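Local coordinates for esterase (Sinorhizobium meliloti 1021, PDB 4TX1), which acts as a carbohydrate acetylesterase of the SGNH (GDSL-type) hydrolase family, hydrolysing acetyl esters, at residues V16-G20 / V81-L86; T64-D69 / D103-H109; V123-R127 / E181-G185; L142-P146 / L171-Y175; S191-T195 / N207-V211. All blocks are in the same frame, centred on the assembly; numbering follows the deposited sequence.

How the interactions relate
From the N terminus, interaction 1 opens on strand 14-20 and closes on helix 78-89, fastening that helix to the parallel sheet. Interaction 2 starts inside this span, at 64-69, and closes beyond it at 103-109, so the two cross; it joins two loops that leave strands 53-59 and 94-98. Interaction 3 then ties helix 112-127 to the end of helix 171-182, and interaction 4, strand 140-145 with the start of helix 171-182, is nested within it. Interaction 5 comes last, bringing the loop after strand 185-188 onto helix 205-223. Interaction 1 touches 3, 3 touches 4, and 4 touches 2; interaction 5 stands apart.

Interaction 1: V16-G20 / V81-L86; sequences VLCYG and VLPTVL
Leu17 and Tyr19 reach from the parallel sheet of the SGNH alpha/beta/alpha fold to helix 78-89, the helix of the beta-alpha-beta crossover from strand 53-59 to strand 94-98. That crossover skips over strand 14-20, and segments 16-20 and 81-86 run nearly antiparallel, at 159°. Tyr19 supplies the larger part of the strand's share. Leu82 sets its CD1 methyl over the ring like a lid, 3.7 Å from the Tyr19 centroid and only 4° off the normal, a CH-pi contact centred on the face. Val85 CG2 comes in obliquely at 4.1 Å from Tyr19 CE1. With CG swung anti to the backbone N (chi1 -164°), the ring extends far enough for its hydroxyl to reach the start of the segment, where Tyr19 OH lies 3.6 Å from Val81 CB. The hydroxyl is bonded one turn earlier, to the carbonyl of Gly78, while Leu82 N, though near, is badly angled for a bond. Cutting the side chain back to an alanine is likely to leave Leu82 CD1 facing a gap and the Gly78 carbonyl without its hydroxyl partner. Phe97 of strand 94-98 touches both Tyr19 and Leu82, and Leu82 also meets Leu122 and Leu125 of helix 112-127, so the interface is buried on several sides. Earlier in the strand the contact is purely aliphatic. Leu17 splits its branches, CD1 lying 3.9 Å from Val85 CG1 and CD2 likewise 3.9 Å from Leu86 CD2, each pair crossing at about a right angle.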
# COMPACT_ATOMS: atom_id res chain seq x y z
N VAL A 16 17.19 -10.78 -22.77
CA VAL A 16 17.25 -9.32 -22.69
C VAL A 16 15.86 -8.83 -22.27
O VAL A 16 14.88 -9.14 -22.94
CB VAL A 16 17.51 -8.66 -24.07
CG1 VAL A 16 17.59 -7.15 -23.99
CG2 VAL A 16 18.83 -9.21 -24.71
N LEU A 17 15.80 -8.05 -21.19
CA LEU A 17 14.55 -7.39 -20.78
C LEU A 17 14.57 -5.95 -21.20
O LEU A 17 15.53 -5.20 -20.89
CB LEU A 17 14.34 -7.48 -19.24
CG LEU A 17 13.15 -6.68 -18.63
CD1 LEU A 17 11.83 -7.33 -19.02
CD2 LEU A 17 13.40 -6.64 -17.11
N CYS A 18 13.48 -5.55 -21.84
CA CYS A 18 13.29 -4.18 -22.30
C CYS A 18 12.19 -3.52 -21.47
O CYS A 18 11.01 -3.88 -21.58
CB CYS A 18 12.89 -4.08 -23.73
SG CYS A 18 14.11 -4.90 -24.85
N TYR A 19 12.61 -2.65 -20.58
CA TYR A 19 11.70 -2.01 -19.59
C TYR A 19 11.48 -0.61 -19.91
O TYR A 19 12.38 0.26 -19.83
CB TYR A 19 12.30 -2.17 -18.19
CG TYR A 19 11.35 -1.93 -17.01
CD1 TYR A 19 10.30 -2.82 -16.76
CD2 TYR A 19 11.49 -0.84 -16.18
CE1 TYR A 19 9.48 -2.68 -15.64
CE2 TYR A 19 10.59 -0.62 -15.10
CZ TYR A 19 9.62 -1.58 -14.82
OH TYR A 19 8.77 -1.47 -13.74
N GLY A 20 10.23 -0.28 -20.30
CA GLY A 20 9.94 1.06 -20.73
C GLY A 20 8.47 1.45 -20.64
O GLY A 20 7.71 0.86 -19.86
N VAL A 81 7.18 -1.58 -9.53
CA VAL A 81 6.88 -2.69 -10.38
C VAL A 81 8.11 -3.52 -10.74
O VAL A 81 8.03 -4.74 -10.97
CB VAL A 81 6.03 -2.28 -11.56
CG1 VAL A 81 5.86 -3.44 -12.58
CG2 VAL A 81 4.68 -1.76 -11.05
N LEU A 82 9.25 -2.88 -10.81
CA LEU A 82 10.37 -3.58 -11.48
C LEU A 82 10.80 -4.89 -10.82
O LEU A 82 10.99 -5.86 -11.51
CB LEU A 82 11.57 -2.64 -11.56
CG LEU A 82 12.85 -3.23 -12.17
CD1 LEU A 82 12.62 -3.63 -13.62
CD2 LEU A 82 14.00 -2.25 -12.06
N PRO A 83 10.87 -4.96 -9.43
CA PRO A 83 11.24 -6.25 -8.85
C PRO A 83 10.42 -7.44 -9.31
O PRO A 83 10.97 -8.50 -9.58
CB PRO A 83 11.14 -6.01 -7.35
CG PRO A 83 11.38 -4.56 -7.18
CD PRO A 83 10.65 -3.94 -8.40
N THR A 84 9.10 -7.28 -9.41
CA THR A 84 8.21 -8.31 -9.87
C THR A 84 8.50 -8.68 -11.33
O THR A 84 8.54 -9.89 -11.65
CB THR A 84 6.78 -7.85 -9.76
OG1 THR A 84 6.52 -7.60 -8.34
CG2 THR A 84 5.79 -8.89 -10.29
N VAL A 85 8.82 -7.70 -12.17
CA VAL A 85 9.22 -7.96 -13.56
C VAL A 85 10.56 -8.69 -13.67
O VAL A 85 10.71 -9.70 -14.38
CB VAL A 85 9.18 -6.66 -14.33
CG1 VAL A 85 9.61 -6.86 -15.80
CG2 VAL A 85 7.73 -6.15 -14.32
N LEU A 86 11.53 -8.26 -12.86
CA LEU A 86 12.85 -8.94 -12.85
C LEU A 86 12.69 -10.41 -12.45
O LEU A 86 13.24 -11.35 -13.02
CB LEU A 86 13.75 -8.24 -11.89
CG LEU A 86 14.24 -6.84 -12.24
CD1 LEU A 86 15.03 -6.21 -11.09
CD2 LEU A 86 15.06 -6.72 -13.58

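Interaction 2: T64-D69 / D103-H109; sequences TTAYDD and DMKPIIH
Asp103 and Thr65 hold the tight end of this contact between two loops on the C-terminal side of the sheet. Both carboxylate oxygens of Asp103 are used through their syn lone pairs: OD1 takes the backbone N-H of Thr65 at 3.0 Å (155°), and OD2 takes the hydroxyl, Thr65 OG1, at a short 2.5 Å. This paired grip fixes the rotation of the carboxylate. Beside it, the His109 ring turns an edge to the face of Tyr67 in a tilted edge-to-face pair, planes at 61° and ND1 over the middle of the tyrosine, though the rings are modelled too close for the exact spacing to be trusted; Tyr67 OH goes on to the Gly114 carbonyl. Ile108 packs alongside, its CG2 lying 3.6 Å from Tyr67 CB while its CD1 rests 3.7 Å from Asp69 CB.

The other end is looser and wet. Asp69 OD2 and Lys105 NZ are 3.9 Å apart, a long salt bridge, and two waters span the gap, each donating to the aspartate and accepting from the lysine. Asp69 OD2 also pairs with Arg76, and OD1 is bonded to the backbone N of Leu71. Asp103 directly follows Asn102, probably the asparagine of the family's block III, whose side chain receives a weak bond from Lys105. The chemistry thus implies one end locked by direct bonds and another where opposite charges probably interact largely through water.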
# COMPACT_ATOMS: atom_id res chain seq x y z
N THR A 64 6.53 5.87 -15.26
CA THR A 64 7.52 6.81 -14.82
C THR A 64 8.74 6.03 -14.29
O THR A 64 8.68 4.80 -14.09
CB THR A 64 7.01 7.66 -13.68
OG1 THR A 64 6.97 6.82 -12.47
CG2 THR A 64 5.59 8.26 -13.99
N THR A 65 9.83 6.76 -14.03
CA THR A 65 10.98 6.10 -13.52
C THR A 65 10.71 5.55 -12.12
O THR A 65 10.89 4.36 -11.86
CB THR A 65 12.22 7.07 -13.53
OG1 THR A 65 11.95 8.19 -12.70
CG2 THR A 65 12.64 7.56 -14.96
N ALA A 66 10.23 6.38 -11.21
CA ALA A 66 10.13 5.97 -9.80
C ALA A 66 9.06 6.76 -9.06
O ALA A 66 9.18 7.05 -7.83
CB ALA A 66 11.49 6.12 -9.06
N TYR A 67 8.02 7.15 -9.79
CA TYR A 67 6.99 8.08 -9.28
C TYR A 67 5.60 7.53 -9.47
O TYR A 67 5.24 6.98 -10.47
CB TYR A 67 7.16 9.44 -9.91
CG TYR A 67 8.56 10.02 -9.71
CD1 TYR A 67 8.91 10.69 -8.51
CD2 TYR A 67 9.53 9.82 -10.63
CE1 TYR A 67 10.20 11.11 -8.30
CE2 TYR A 67 10.87 10.22 -10.38
CZ TYR A 67 11.16 10.90 -9.22
OH TYR A 67 12.44 11.36 -9.06
N ASP A 68 4.73 7.77 -8.51
CA ASP A 68 3.38 7.29 -8.60
C ASP A 68 2.53 8.11 -9.58
O ASP A 68 2.63 9.35 -9.68
CB ASP A 68 2.73 7.50 -7.24
CG ASP A 68 3.35 6.64 -6.16
OD1 ASP A 68 3.78 5.49 -6.47
OD2 ASP A 68 3.52 7.24 -5.00
N ASP A 69 1.66 7.41 -10.26
CA ASP A 69 0.67 7.97 -11.18
C ASP A 69 -0.52 7.09 -11.17
O ASP A 69 -0.45 5.93 -11.59
CB ASP A 69 1.28 8.17 -12.57
CG ASP A 69 0.30 8.72 -13.58
OD1 ASP A 69 -0.87 8.66 -13.28
OD2 ASP A 69 0.68 9.15 -14.72
N ASP A 103 8.20 11.32 -16.85
CA ASP A 103 8.77 12.15 -15.79
C ASP A 103 8.77 13.65 -16.19
O ASP A 103 8.84 14.54 -15.32
CB ASP A 103 10.20 11.78 -15.42
CG ASP A 103 10.32 10.46 -14.69
OD1 ASP A 103 9.83 9.44 -15.29
OD2 ASP A 103 11.04 10.33 -13.64
N MET A 104 8.63 13.93 -17.51
CA MET A 104 8.55 15.33 -17.95
C MET A 104 7.23 16.02 -17.72
O MET A 104 7.11 17.24 -17.85
CB MET A 104 8.91 15.36 -19.48
CG MET A 104 10.22 14.71 -19.85
SD MET A 104 11.66 15.59 -19.11
CE MET A 104 12.02 14.70 -17.61
N LYS A 105 6.21 15.26 -17.30
CA LYS A 105 4.94 15.79 -16.89
C LYS A 105 5.03 16.53 -15.60
O LYS A 105 5.49 15.98 -14.60
CB LYS A 105 3.94 14.63 -16.66
CG LYS A 105 3.64 13.80 -17.90
CD LYS A 105 2.78 12.61 -17.47
CE LYS A 105 2.37 11.75 -18.65
NZ LYS A 105 1.55 10.51 -18.29
N PRO A 106 4.56 17.78 -15.56
CA PRO A 106 4.52 18.52 -14.28
C PRO A 106 3.86 17.82 -13.13
O PRO A 106 4.34 17.92 -11.99
CB PRO A 106 3.73 19.79 -14.66
CG PRO A 106 4.14 20.05 -16.10
CD PRO A 106 4.30 18.69 -16.72
N ILE A 107 2.81 17.10 -13.37
CA ILE A 107 2.12 16.37 -12.32
C ILE A 107 3.08 15.32 -11.73
O ILE A 107 2.86 14.98 -10.56
CB ILE A 107 0.78 15.73 -12.68
CG1 ILE A 107 0.90 14.71 -13.80
CG2 ILE A 107 -0.25 16.87 -13.07
CD1 ILE A 107 -0.32 13.73 -13.98
N ILE A 108 4.07 14.83 -12.49
CA ILE A 108 4.99 13.81 -11.97
C ILE A 108 6.14 14.46 -11.26
O ILE A 108 6.42 14.19 -10.08
CB ILE A 108 5.39 12.79 -13.06
CG1 ILE A 108 4.16 12.15 -13.72
CG2 ILE A 108 6.43 11.81 -12.49
CD1 ILE A 108 3.26 11.33 -12.76
N HIS A 109 6.82 15.37 -11.97
CA HIS A 109 7.67 16.39 -11.38
C HIS A 109 8.23 17.30 -12.46
O HIS A 109 8.56 18.47 -12.14
CB HIS A 109 8.83 15.77 -10.55
CG HIS A 109 9.70 14.81 -11.32
ND1 HIS A 109 9.59 13.43 -11.26
CD2 HIS A 109 10.67 15.07 -12.20
CE1 HIS A 109 10.46 12.88 -12.10
NE2 HIS A 109 11.13 13.86 -12.67
O HOH W 1 2.89 9.09 -16.25
O HOH W 2 -0.40 10.90 -16.46

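Interaction 3: V123-R127 / E181-G185; sequences VNLVR and ELDCG
Leu182 O is gripped by two nitrogens of one guanidinium group: Arg127 NH1 at 2.9 Å and Arg127 NH2 at 3.0 Å. The approach is end-on, with the oxygen only 2° out of the guanidinium plane, and the NH2 bond runs nearly along the C=O axis. A third, weak bond leads from Arg127 NH2 to Asp183 O at 3.2 Å, so the arginine embraces two successive carbonyls. These carbonyls lie at and just past the C-terminal end of helix 171-182, where Asp183 takes positive phi in a Schellman motif. A cationic group placed there would probably be favoured by the partial negative charge of the helix end.

Arg127 arrives by a bend in its chain, chi2 standing at -119°, which carries the guanidinium back over its own helix so that one face overlies Val123 CG1, toward the rim. That same methyl works across the contact as well, lying 3.9 Å from Leu182 CD1 and 3.9 Å from Cys184 SG. Cys184 SG also comes obliquely to Arg127 NH2. The polar part lies at the surface, while Val123 is buried.

Helix 112-127 and the turn after helix 171-182 both lean on strand 140-145: Val123, Arg127 and Cys184 all touch its Ile141. Right after the turn, Gly185 opens strand 185-188 with backbone bonds to Ile141 and Ile143, so the contact sits where helix 171-182 hands the chain back to the sheet beside helix 112-127.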
# COMPACT_ATOMS: atom_id res chain seq x y z
N VAL A 123 18.47 1.18 -11.50
CA VAL A 123 19.74 0.44 -11.64
C VAL A 123 19.99 -0.31 -10.34
O VAL A 123 20.37 -1.48 -10.34
CB VAL A 123 20.92 1.38 -11.99
CG1 VAL A 123 22.23 0.59 -11.92
CG2 VAL A 123 20.63 1.96 -13.40
N ASN A 124 19.86 0.38 -9.22
CA ASN A 124 20.12 -0.27 -7.91
C ASN A 124 19.18 -1.45 -7.61
O ASN A 124 19.60 -2.43 -7.00
CB ASN A 124 20.03 0.79 -6.80
CG ASN A 124 21.26 1.72 -6.81
OD1 ASN A 124 22.42 1.23 -6.97
ND2 ASN A 124 21.03 3.02 -6.70
N LEU A 125 17.91 -1.35 -8.06
CA LEU A 125 16.96 -2.46 -7.92
C LEU A 125 17.46 -3.68 -8.66
O LEU A 125 17.27 -4.81 -8.21
CB LEU A 125 15.52 -2.04 -8.36
CG LEU A 125 14.87 -1.09 -7.36
CD1 LEU A 125 13.62 -0.50 -8.07
CD2 LEU A 125 14.49 -1.81 -6.05
N VAL A 126 18.06 -3.50 -9.84
CA VAL A 126 18.58 -4.61 -10.60
C VAL A 126 19.79 -5.22 -9.82
O VAL A 126 19.87 -6.47 -9.65
CB VAL A 126 19.03 -4.20 -12.03
CG1 VAL A 126 19.68 -5.39 -12.70
CG2 VAL A 126 17.81 -3.72 -12.85
N ARG A 127 20.66 -4.34 -9.39
CA ARG A 127 21.91 -4.78 -8.82
C ARG A 127 21.71 -5.46 -7.50
O ARG A 127 22.52 -6.25 -7.09
CB ARG A 127 22.82 -3.60 -8.69
CG ARG A 127 23.14 -2.99 -10.04
CD ARG A 127 24.58 -3.07 -10.30
NE ARG A 127 25.00 -2.86 -11.67
CZ ARG A 127 25.63 -1.78 -12.06
NH1 ARG A 127 25.82 -0.79 -11.23
NH2 ARG A 127 26.05 -1.68 -13.29
N GLU A 181 29.00 6.73 -14.20
CA GLU A 181 29.10 6.68 -12.73
C GLU A 181 28.79 5.30 -12.21
O GLU A 181 29.51 4.76 -11.39
CB GLU A 181 28.24 7.77 -12.17
CG GLU A 181 28.25 7.94 -10.67
CD GLU A 181 26.99 8.68 -10.20
OE1 GLU A 181 26.42 8.26 -9.15
OE2 GLU A 181 26.55 9.65 -10.92
N LEU A 182 27.81 4.62 -12.83
CA LEU A 182 27.35 3.35 -12.36
C LEU A 182 27.81 2.14 -13.18
O LEU A 182 27.32 1.03 -12.95
CB LEU A 182 25.78 3.35 -12.32
CG LEU A 182 25.08 4.40 -11.44
CD1 LEU A 182 23.55 4.22 -11.50
CD2 LEU A 182 25.60 4.33 -10.02
N ASP A 183 28.73 2.30 -14.11
CA ASP A 183 29.10 1.15 -14.91
C ASP A 183 28.02 0.46 -15.67
O ASP A 183 27.92 -0.78 -15.68
CB ASP A 183 29.73 0.11 -14.02
CG ASP A 183 31.13 -0.05 -14.33
OD1 ASP A 183 31.88 0.87 -13.94
OD2 ASP A 183 31.41 -1.04 -15.06
N CYS A 184 27.20 1.26 -16.33
CA CYS A 184 26.18 0.77 -17.21
C CYS A 184 26.56 1.22 -18.63
O CYS A 184 27.27 2.25 -18.80
CB CYS A 184 24.84 1.53 -16.89
SG CYS A 184 24.13 0.97 -15.35
N GLY A 185 25.96 0.56 -19.62
CA GLY A 185 25.97 1.09 -20.98
C GLY A 185 25.04 2.26 -21.13
O GLY A 185 24.07 2.44 -20.33

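Interaction 4: L142-P146 / L171-Y175; sequences LIVSP and LAPLY
Tyr175 lies across strand 142-145 and meets it atom by atom. Its CB starts 3.8 Å from Ile143 CG2, and CG remains beside the same methyl. CD2 touches two neighbours, 3.6 Å from Ile143 CG2 and 3.6 Å from Ser145 CA. CE2 then passes the Val144 carbonyl, whose O lies at the ring edge, in plane, and has Pro146 CD 4.0 Å away. The hydroxyl is bonded to the carbonyl of Leu99. A chi2 of only 18° turns the CD2-CE2 side of the ring toward the strand, while Leu171 CB, one turn earlier on the same helix, covers a face.

A phenylalanine in its place would probably leave the Leu99 carbonyl without this donor. Ser145 OG touches Ala172 CB at 3.6 Å and is bonded to Asp188, and Pro146 CG meets Leu171 CD1 at 3.9 Å, crossing at about a right angle.

Helix 171-182 is the last helix of the crossover from strand 140-145 to strand 185-188; segments 171-175 and 142-145 run nearly antiparallel, at 160°, with helix 112-127 packed against Leu171 and Tyr175 through Ala115.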
# COMPACT_ATOMS: atom_id res chain seq x y z
N LEU A 142 21.80 -1.44 -19.71
CA LEU A 142 21.87 -0.40 -20.73
C LEU A 142 20.82 0.68 -20.44
O LEU A 142 19.60 0.36 -20.50
CB LEU A 142 21.61 -0.99 -22.06
CG LEU A 142 21.94 -0.31 -23.37
CD1 LEU A 142 21.30 -0.79 -24.66
CD2 LEU A 142 22.81 0.97 -23.32
N ILE A 143 21.28 1.91 -20.28
CA ILE A 143 20.44 3.07 -20.05
C ILE A 143 20.23 3.76 -21.41
O ILE A 143 21.17 4.22 -22.03
CB ILE A 143 21.00 4.05 -19.06
CG1 ILE A 143 21.13 3.34 -17.71
CG2 ILE A 143 20.14 5.32 -18.95
CD1 ILE A 143 21.93 4.05 -16.65
N VAL A 144 18.98 3.85 -21.84
CA VAL A 144 18.67 4.53 -23.09
C VAL A 144 17.91 5.82 -22.81
O VAL A 144 16.82 5.86 -22.12
CB VAL A 144 17.91 3.62 -24.04
CG1 VAL A 144 17.67 4.36 -25.36
CG2 VAL A 144 18.58 2.27 -24.25
N SER A 145 18.43 6.96 -23.28
CA SER A 145 17.72 8.21 -23.14
C SER A 145 16.64 8.20 -24.29
O SER A 145 16.94 7.86 -25.47
CB SER A 145 18.58 9.47 -23.16
OG SER A 145 19.33 9.42 -24.40
N PRO A 146 15.37 8.51 -23.94
CA PRO A 146 14.35 8.40 -24.95
C PRO A 146 14.53 9.63 -25.93
O PRO A 146 15.08 10.68 -25.56
CB PRO A 146 13.02 8.58 -24.17
CG PRO A 146 13.44 9.38 -22.95
CD PRO A 146 14.83 8.82 -22.61
N LEU A 171 17.98 14.96 -20.84
CA LEU A 171 18.12 13.55 -20.43
C LEU A 171 19.33 12.82 -20.99
O LEU A 171 19.95 12.06 -20.27
CB LEU A 171 16.85 12.71 -20.79
CG LEU A 171 15.56 13.22 -20.18
CD1 LEU A 171 14.38 12.61 -20.92
CD2 LEU A 171 15.56 12.94 -18.65
N ALA A 172 19.70 13.02 -22.27
CA ALA A 172 20.85 12.31 -22.82
C ALA A 172 22.17 12.58 -22.03
O ALA A 172 22.86 11.66 -21.69
CB ALA A 172 20.99 12.58 -24.31
N PRO A 173 22.52 13.84 -21.75
CA PRO A 173 23.82 14.05 -21.07
C PRO A 173 23.81 13.55 -19.60
O PRO A 173 24.80 12.94 -19.13
CB PRO A 173 24.05 15.56 -21.16
CG PRO A 173 22.77 16.19 -21.61
CD PRO A 173 21.97 15.09 -22.30
N LEU A 174 22.68 13.76 -18.90
CA LEU A 174 22.51 13.28 -17.53
C LEU A 174 22.53 11.76 -17.50
O LEU A 174 23.17 11.19 -16.60
CB LEU A 174 21.23 13.81 -16.93
CG LEU A 174 21.12 15.29 -16.60
CD1 LEU A 174 19.74 15.59 -16.00
CD2 LEU A 174 22.28 15.68 -15.68
N TYR A 175 21.83 11.07 -18.43
CA TYR A 175 21.83 9.62 -18.43
C TYR A 175 23.22 9.07 -18.76
O TYR A 175 23.66 8.07 -18.24
CB TYR A 175 20.82 9.03 -19.43
CG TYR A 175 19.37 9.07 -18.97
CD1 TYR A 175 18.93 9.90 -17.97
CD2 TYR A 175 18.41 8.35 -19.65
CE1 TYR A 175 17.55 9.93 -17.59
CE2 TYR A 175 17.07 8.35 -19.30
CZ TYR A 175 16.63 9.14 -18.26
OH TYR A 175 15.29 9.29 -17.87

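Interaction 5: S191-T195 / N207-V211; sequences SVART and NTRAV
Asn207 presents one face of its amide to the backbone of Arg194: Arg194 O stands almost straight above CG, 3.3 Å from Asn207 CG, with Arg194 N on the same side. The contact joins helix 205-223 of the SGNH fold to the loop after strand 185-188. Between the two segments the chain passes through an Asp-x-x-His sequence, which in this family usually supplies the acid and histidine of the catalytic triad.

Arg194 N donates to Asn207 OD1 at 2.8 Å in a nearly straight bond (169°), yet it comes from 47° above the carbonyl plane, not in line with a lone pair. The Arg194 guanidinium is turned about 83° from the amide, and its chain leads outward, touching a crystal neighbour. At the backbone of Asn207, the N-H is bonded to Asp204 OD1 at the start of the helix.

Farther along the helix the contact is made by methyls, against each other and against carbonyl oxygens. Val192 O lies 3.3 Å from Ala210 CB, and Val192 CG2 reaches the following residue, 4.0 Å from Val211 CA. Ala193, buried and backed by Pro147, pushes its methyl into the helix surface: CB sits 3.3 Å from Asn207 O and 3.6 Å from Val211 CG2.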
# COMPACT_ATOMS: atom_id res chain seq x y z
N SER A 191 19.48 10.07 -30.88
CA SER A 191 20.52 10.03 -31.94
C SER A 191 20.08 9.31 -33.21
O SER A 191 20.64 9.57 -34.30
CB SER A 191 21.80 9.36 -31.41
OG SER A 191 21.78 7.96 -31.40
N VAL A 192 19.05 8.50 -33.12
CA VAL A 192 18.57 7.72 -34.26
C VAL A 192 17.08 7.93 -34.59
O VAL A 192 16.59 7.41 -35.61
CB VAL A 192 18.88 6.25 -34.12
CG1 VAL A 192 20.41 5.95 -34.10
CG2 VAL A 192 18.21 5.67 -32.83
N ALA A 193 16.35 8.61 -33.72
CA ALA A 193 14.88 8.70 -33.77
C ALA A 193 14.41 10.01 -33.23
O ALA A 193 15.09 10.70 -32.46
CB ALA A 193 14.19 7.51 -33.02
N ARG A 194 13.24 10.45 -33.70
CA ARG A 194 12.61 11.59 -33.20
C ARG A 194 11.11 11.36 -32.96
O ARG A 194 10.48 10.49 -33.56
CB ARG A 194 12.74 12.81 -34.13
CG ARG A 194 12.11 12.55 -35.44
CD ARG A 194 12.52 13.61 -36.47
NE ARG A 194 12.14 14.98 -36.15
CZ ARG A 194 12.50 16.07 -36.84
NH1 ARG A 194 13.19 15.97 -37.97
NH2 ARG A 194 12.09 17.26 -36.44
N THR A 195 10.60 12.19 -32.08
CA THR A 195 9.21 12.20 -31.66
C THR A 195 8.35 12.87 -32.75
O THR A 195 8.83 13.66 -33.59
CB THR A 195 8.99 12.90 -30.31
OG1 THR A 195 9.56 14.24 -30.30
CG2 THR A 195 9.59 12.06 -29.17
N ASN A 207 10.17 5.56 -36.69
CA ASN A 207 11.03 6.07 -35.65
C ASN A 207 11.18 5.06 -34.50
O ASN A 207 12.27 4.93 -33.91
CB ASN A 207 10.67 7.42 -35.16
CG ASN A 207 11.19 8.53 -36.09
OD1 ASN A 207 12.31 8.97 -35.92
ND2 ASN A 207 10.35 9.00 -36.99
N THR A 208 10.16 4.27 -34.30
CA THR A 208 10.25 3.17 -33.30
C THR A 208 11.21 2.07 -33.81
O THR A 208 12.12 1.61 -33.11
CB THR A 208 8.89 2.59 -33.06
OG1 THR A 208 7.98 3.63 -32.67
CG2 THR A 208 8.95 1.44 -31.94
N ARG A 209 11.10 1.72 -35.10
CA ARG A 209 12.05 0.76 -35.68
C ARG A 209 13.52 1.23 -35.61
O ARG A 209 14.44 0.40 -35.30
CB ARG A 209 11.68 0.48 -37.16
CG ARG A 209 10.42 -0.28 -37.37
CD ARG A 209 10.18 -0.45 -38.91
NE ARG A 209 11.11 -1.45 -39.24
CZ ARG A 209 10.93 -2.77 -39.15
NH1 ARG A 209 9.75 -3.32 -38.90
NH2 ARG A 209 12.01 -3.57 -39.37
N ALA A 210 13.74 2.52 -35.75
CA ALA A 210 15.07 3.15 -35.80
C ALA A 210 15.74 2.98 -34.48
O ALA A 210 16.95 2.75 -34.41
CB ALA A 210 14.99 4.61 -36.17
N VAL A 211 14.96 3.10 -33.39
CA VAL A 211 15.53 2.85 -32.06
C VAL A 211 16.02 1.44 -32.00
O VAL A 211 17.13 1.22 -31.50
CB VAL A 211 14.50 3.11 -30.92
CG1 VAL A 211 15.08 2.63 -29.61
CG2 VAL A 211 14.06 4.54 -30.93